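Local coordinates for protein dehalogenase (Rhodospirillaceae, PDB 6A41) that probably converts haloalcohols to epoxides with release of halide, as a halohydrin dehalogenase of the short-chain dehydrogenase superfamily, at residues His46-Glu49 and Ser50-Gly54; Asn12-Phe16 and Ala17-Thr21. All blocks are in the same frame, centred on the assembly; numbering follows the deposited sequence.

Contact 1: residues His46-Glu49 and Ser50-Gly54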
loop_
_atom_site.group_PDB
_atom_site.type_symbol
_atom_site.label_atom_id
_atom_site.label_comp_id
_atom_site.label_asym_id
_atom_site.label_seq_id
_atom_site.Cartn_x
_atom_site.Cartn_y
_atom_site.Cartn_z
ATOM N N HIS A 46 27.873 -30.646 -11.327
ATOM C CA HIS A 46 28.264 -31.661 -10.359
ATOM C C HIS A 46 28.360 -31.124 -8.926
ATOM O O HIS A 46 27.935 -31.761 -8.005
ATOM C CB HIS A 46 29.572 -32.377 -10.736
ATOM C CG HIS A 46 29.492 -33.101 -12.082
ATOM N ND1 HIS A 46 30.624 -33.449 -12.846
ATOM C CD2 HIS A 46 28.407 -33.462 -12.841
ATOM C CE1 HIS A 46 30.229 -34.024 -13.976
ATOM N NE2 HIS A 46 28.899 -34.000 -14.018
ATOM N N LYS A 47 28.928 -29.990 -8.755
ATOM C CA LYS A 47 29.006 -29.313 -7.461
ATOM C C LYS A 47 27.591 -28.983 -6.905
ATOM O O LYS A 47 27.280 -29.246 -5.702
ATOM C CB LYS A 47 29.799 -28.052 -7.706
ATOM C CG LYS A 47 30.109 -27.161 -6.567
ATOM C CD LYS A 47 30.970 -25.991 -7.103
ATOM C CE LYS A 47 32.113 -25.715 -6.139
ATOM N NZ LYS A 47 31.445 -25.526 -4.820
ATOM N N TYR A 48 26.692 -28.475 -7.762
ATOM C CA TYR A 48 25.298 -28.189 -7.254
ATOM C C TYR A 48 24.599 -29.499 -6.795
ATOM O O TYR A 48 23.972 -29.625 -5.766
ATOM C CB TYR A 48 24.499 -27.473 -8.333
ATOM C CG TYR A 48 23.038 -27.252 -8.005
ATOM C CD1 TYR A 48 22.648 -26.303 -7.059
ATOM C CD2 TYR A 48 22.087 -28.003 -8.620
ATOM C CE1 TYR A 48 21.321 -26.100 -6.736
ATOM C CE2 TYR A 48 20.778 -27.808 -8.309
ATOM C CZ TYR A 48 20.384 -26.869 -7.315
ATOM O OH TYR A 48 18.955 -26.660 -7.148
ATOM N N GLU A 49 24.660 -30.500 -7.647
ATOM C CA GLU A 49 24.013 -31.739 -7.443
ATOM C C GLU A 49 24.632 -32.498 -6.239
ATOM O O GLU A 49 23.891 -33.169 -5.494
ATOM C CB GLU A 49 23.975 -32.603 -8.693
ATOM C CG GLU A 49 23.101 -31.992 -9.807
ATOM C CD GLU A 49 22.906 -32.873 -11.032
ATOM O OE1 GLU A 49 23.593 -33.942 -11.088
ATOM O OE2 GLU A 49 22.091 -32.552 -11.922
ATOM N N SER A 50 25.906 -32.352 -5.998
ATOM C CA SER A 50 26.476 -33.023 -4.864
ATOM C C SER A 50 26.105 -32.292 -3.549
ATOM O O SER A 50 25.933 -32.903 -2.497
ATOM C CB SER A 50 27.961 -33.217 -5.097
ATOM O OG SER A 50 28.592 -32.082 -4.637
ATOM N N GLN A 51 25.969 -30.970 -3.588
ATOM C CA GLN A 51 25.501 -30.180 -2.435
ATOM C C GLN A 51 24.011 -30.390 -2.144
ATOM O O GLN A 51 23.635 -30.426 -0.961
ATOM C CB GLN A 51 25.783 -28.730 -2.737
ATOM C CG GLN A 51 25.628 -27.675 -1.710
ATOM C CD GLN A 51 26.224 -26.339 -2.301
ATOM O OE1 GLN A 51 26.778 -26.209 -3.531
ATOM N NE2 GLN A 51 26.162 -25.371 -1.459
ATOM N N PHE A 52 23.197 -30.621 -3.192
ATOM C CA PHE A 52 21.756 -30.755 -3.053
ATOM C C PHE A 52 21.250 -32.012 -3.742
ATOM O O PHE A 52 20.597 -31.935 -4.797
ATOM C CB PHE A 52 21.092 -29.506 -3.664
ATOM C CG PHE A 52 21.515 -28.218 -3.006
ATOM C CD1 PHE A 52 21.098 -27.913 -1.707
ATOM C CD2 PHE A 52 22.362 -27.334 -3.635
ATOM C CE1 PHE A 52 21.537 -26.750 -1.040
ATOM C CE2 PHE A 52 22.707 -26.109 -3.011
ATOM C CZ PHE A 52 22.347 -25.858 -1.713
ATOM N N PRO A 53 21.552 -33.203 -3.212
ATOM C CA PRO A 53 21.210 -34.451 -3.841
ATOM C C PRO A 53 19.697 -34.550 -3.999
ATOM O O PRO A 53 18.975 -34.275 -3.040
ATOM C CB PRO A 53 21.654 -35.509 -2.793
ATOM C CG PRO A 53 22.767 -34.821 -2.068
ATOM C CD PRO A 53 22.317 -33.436 -1.957
ATOM N N GLY A 54 19.298 -34.947 -5.211
ATOM C CA GLY A 54 17.936 -35.005 -5.650
ATOM C C GLY A 54 17.620 -33.828 -6.513
ATOM O O GLY A 54 16.680 -33.912 -7.187
HETATM O O HOH W 1 29.312 -29.502 -4.017
#
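Phe52 reaches back one helical turn to Tyr48 where the helix ends. Its CB lies 3.6 Å from Tyr48 O, and with CG beside the backbone N (chi1 -60°) the ring lies back along that turn. Phe52 CG is 4.0 Å from Tyr48 O. CD2 makes the closest approach, 3.5 Å from Tyr48 CE1, and is equally near Tyr48 O; Phe52 CE2 is 4.0 Å from Tyr48 CE1. CZ, at the tip, points on to His19, whose ring meets Phe52 edge-to-face. The Tyr48 and Phe52 rings meet obliquely, planes 50° apart, while Gln51 CG sits over one face of the Phe52 ring near its rim. In the last helical turn Phe52 N donates to Tyr48 O at 2.9 Å. On the solvent side, a water bridges Lys47 O and Ser50 OG. With an alanine in place of Phe52, the side of the Tyr48 ring would probably lose its cover and a gap would open beneath Gln51 CG. In the beta-alpha-beta unit of strand 31-34, helix 42-51 and strand 56-57, Tyr48 packs on both strands and bonds through OH to Thr22, whereas Phe52 lies against helix 18-27.

Contact 2: residues Asn12-Phe16 and Ala17-Thr21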
loop_
_atom_site.group_PDB
_atom_site.type_symbol
_atom_site.label_atom_id
_atom_site.label_comp_id
_atom_site.label_asym_id
_atom_site.label_seq_id
_atom_site.Cartn_x
_atom_site.Cartn_y
_atom_site.Cartn_z
ATOM N N ASN A 12 18.680 -19.084 -12.031
ATOM C CA ASN A 12 19.894 -18.450 -11.495
ATOM C C ASN A 12 20.233 -18.958 -10.119
ATOM O O ASN A 12 20.508 -18.179 -9.159
ATOM C CB ASN A 12 19.707 -16.950 -11.575
ATOM C CG ASN A 12 19.345 -16.440 -12.954
ATOM O OD1 ASN A 12 20.125 -16.589 -13.914
ATOM N ND2 ASN A 12 18.158 -15.929 -13.105
ATOM N N VAL A 13 20.269 -20.281 -9.980
ATOM C CA VAL A 13 20.269 -20.878 -8.662
ATOM C C VAL A 13 21.500 -20.594 -7.805
ATOM O O VAL A 13 21.441 -20.715 -6.546
ATOM C CB VAL A 13 20.056 -22.404 -8.733
ATOM C CG1 VAL A 13 21.315 -23.164 -9.067
ATOM C CG2 VAL A 13 19.420 -22.955 -7.489
ATOM N N GLU A 14 22.586 -20.204 -8.445
ATOM C CA GLU A 14 23.747 -19.776 -7.739
ATOM C C GLU A 14 23.654 -18.404 -7.186
ATOM O O GLU A 14 24.511 -18.057 -6.422
ATOM C CB GLU A 14 25.078 -19.935 -8.595
ATOM C CG GLU A 14 25.385 -21.355 -8.919
ATOM C CD GLU A 14 25.595 -22.175 -7.668
ATOM O OE1 GLU A 14 26.471 -21.835 -6.826
ATOM O OE2 GLU A 14 24.903 -23.201 -7.491
ATOM N N LYS A 15 22.627 -17.635 -7.479
ATOM C CA LYS A 15 22.464 -16.295 -6.917
ATOM C C LYS A 15 21.350 -16.289 -5.903
ATOM O O LYS A 15 20.482 -17.171 -5.896
ATOM C CB LYS A 15 22.017 -15.333 -8.013
ATOM C CG LYS A 15 23.162 -15.030 -8.965
ATOM C CD LYS A 15 22.649 -14.266 -10.144
ATOM C CE LYS A 15 22.888 -12.796 -10.068
ATOM N NZ LYS A 15 24.294 -12.358 -9.928
ATOM N N PHE A 16 21.369 -15.236 -5.125
ATOM C CA PHE A 16 20.208 -14.740 -4.326
ATOM C C PHE A 16 19.517 -15.886 -3.550
ATOM O O PHE A 16 20.152 -16.462 -2.672
ATOM C CB PHE A 16 19.233 -14.030 -5.334
ATOM C CG PHE A 16 18.214 -13.065 -4.709
ATOM C CD1 PHE A 16 18.324 -12.598 -3.373
ATOM C CD2 PHE A 16 17.212 -12.578 -5.486
ATOM C CE1 PHE A 16 17.397 -11.741 -2.840
ATOM C CE2 PHE A 16 16.322 -11.662 -4.993
ATOM C CZ PHE A 16 16.410 -11.226 -3.703
ATOM N N ALA A 17 18.275 -16.258 -3.860
ATOM C CA ALA A 17 17.543 -17.188 -3.022
ATOM C C ALA A 17 17.664 -18.641 -3.495
ATOM O O ALA A 17 16.984 -19.557 -2.980
ATOM C CB ALA A 17 16.086 -16.827 -3.009
ATOM N N GLY A 18 18.535 -18.901 -4.469
ATOM C CA GLY A 18 18.583 -20.272 -5.081
ATOM C C GLY A 18 18.872 -21.436 -4.130
ATOM O O GLY A 18 18.221 -22.511 -4.180
ATOM N N HIS A 19 19.919 -21.297 -3.344
ATOM C CA HIS A 19 20.293 -22.340 -2.456
ATOM C C HIS A 19 19.304 -22.577 -1.354
ATOM O O HIS A 19 18.993 -23.735 -1.045
ATOM C CB HIS A 19 21.693 -22.096 -1.875
ATOM C CG HIS A 19 22.770 -22.333 -2.884
ATOM N ND1 HIS A 19 24.064 -22.630 -2.512
ATOM C CD2 HIS A 19 22.705 -22.508 -4.224
ATOM C CE1 HIS A 19 24.776 -22.839 -3.618
ATOM N NE2 HIS A 19 23.979 -22.762 -4.663
ATOM N N GLY A 20 18.852 -21.478 -0.721
ATOM C CA GLY A 20 17.803 -21.598 0.379
ATOM C C GLY A 20 16.588 -22.306 -0.189
ATOM O O GLY A 20 16.045 -23.185 0.432
ATOM N N THR A 21 16.133 -21.868 -1.391
ATOM C CA THR A 21 14.963 -22.420 -1.936
ATOM C C THR A 21 15.205 -23.911 -2.288
ATOM O O THR A 21 14.382 -24.704 -2.022
ATOM C CB THR A 21 14.483 -21.668 -3.178
ATOM O OG1 THR A 21 14.300 -20.257 -2.820
ATOM C CG2 THR A 21 13.154 -22.254 -3.663
HETATM O O HOH W 2 21.801 -19.242 -4.111
HETATM O O HOH W 3 20.024 -18.881 -1.074
#
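Glu14 and His19 are brought together by a bend in one side chain and the first torsion of the other. The Glu14 chain bends at chi2 (-61°), which swings its carboxylate round to the NE2 end of the His19 ring, and His19 keeps CG beside its backbone N (chi1 -73°), presenting NE2 to it. The resulting bond, His19 NE2 to Glu14 OE2, is 3.0 Å long and almost straight (176°). It lies in the plane of the imidazole but meets OE2 from above the carboxylate plane.

Beneath this pair the backbone makes two turns in succession, a type I turn from Asn12 to Lys15 and a type II' turn from Lys15 to Gly18, the second closed by Gly18 N donating to Lys15 O at 3.0 Å. Val13 O faces the helix start: Gly18 CA comes within 3.2 Å of it in a CH...O contact; a CB on Gly18 would point at this carbonyl, and there is probably no room for one. A water joins Val13 O to His19 N, and another joins Phe16 O to Gly20 N, giving two NH groups of the first helical turn an acceptor. Ala17, the N-cap residue, takes both Thr21 N and Thr21 OG1 on its carbonyl.

The spacing of Phe16 and Gly18 fits the T-X4-F/Y-X-G motif of halohydrin dehalogenases, which takes the place of the glycine-rich nucleotide loop of short-chain dehydrogenases; by analogy Phe16, edge-to-face with Tyr187, probably lines the halide pocket. Asp186 grips this loop, accepting from Phe16 N and pairing with Lys15 NZ. Between Glu14 and His19 the carboxylate is the acceptor and NE2 the donor, and the negative charge would probably favour the proton staying on NE2.

Both contacts are local, each tying a few consecutive residues together at one end of a helix. Contact 2 has its centre about 7 Å from the chain centre, whereas contact 1 is peripheral, its centre about 19 Å out, with mostly exposed residues around two buried rings. The chemistry follows: contact 2 is mainly polar, though set among buried apolar residues, and is built from a histidine-carboxylate bond, turns and bridging waters at a helix start, while contact 1 is aromatic packing at a helix finish. His19 of contact 2 meets Phe52 edge-to-face, and Tyr48 rests on Val13 and Glu14, so the end of helix 42-51, with Phe52 just beyond it, packs against residues 12-21.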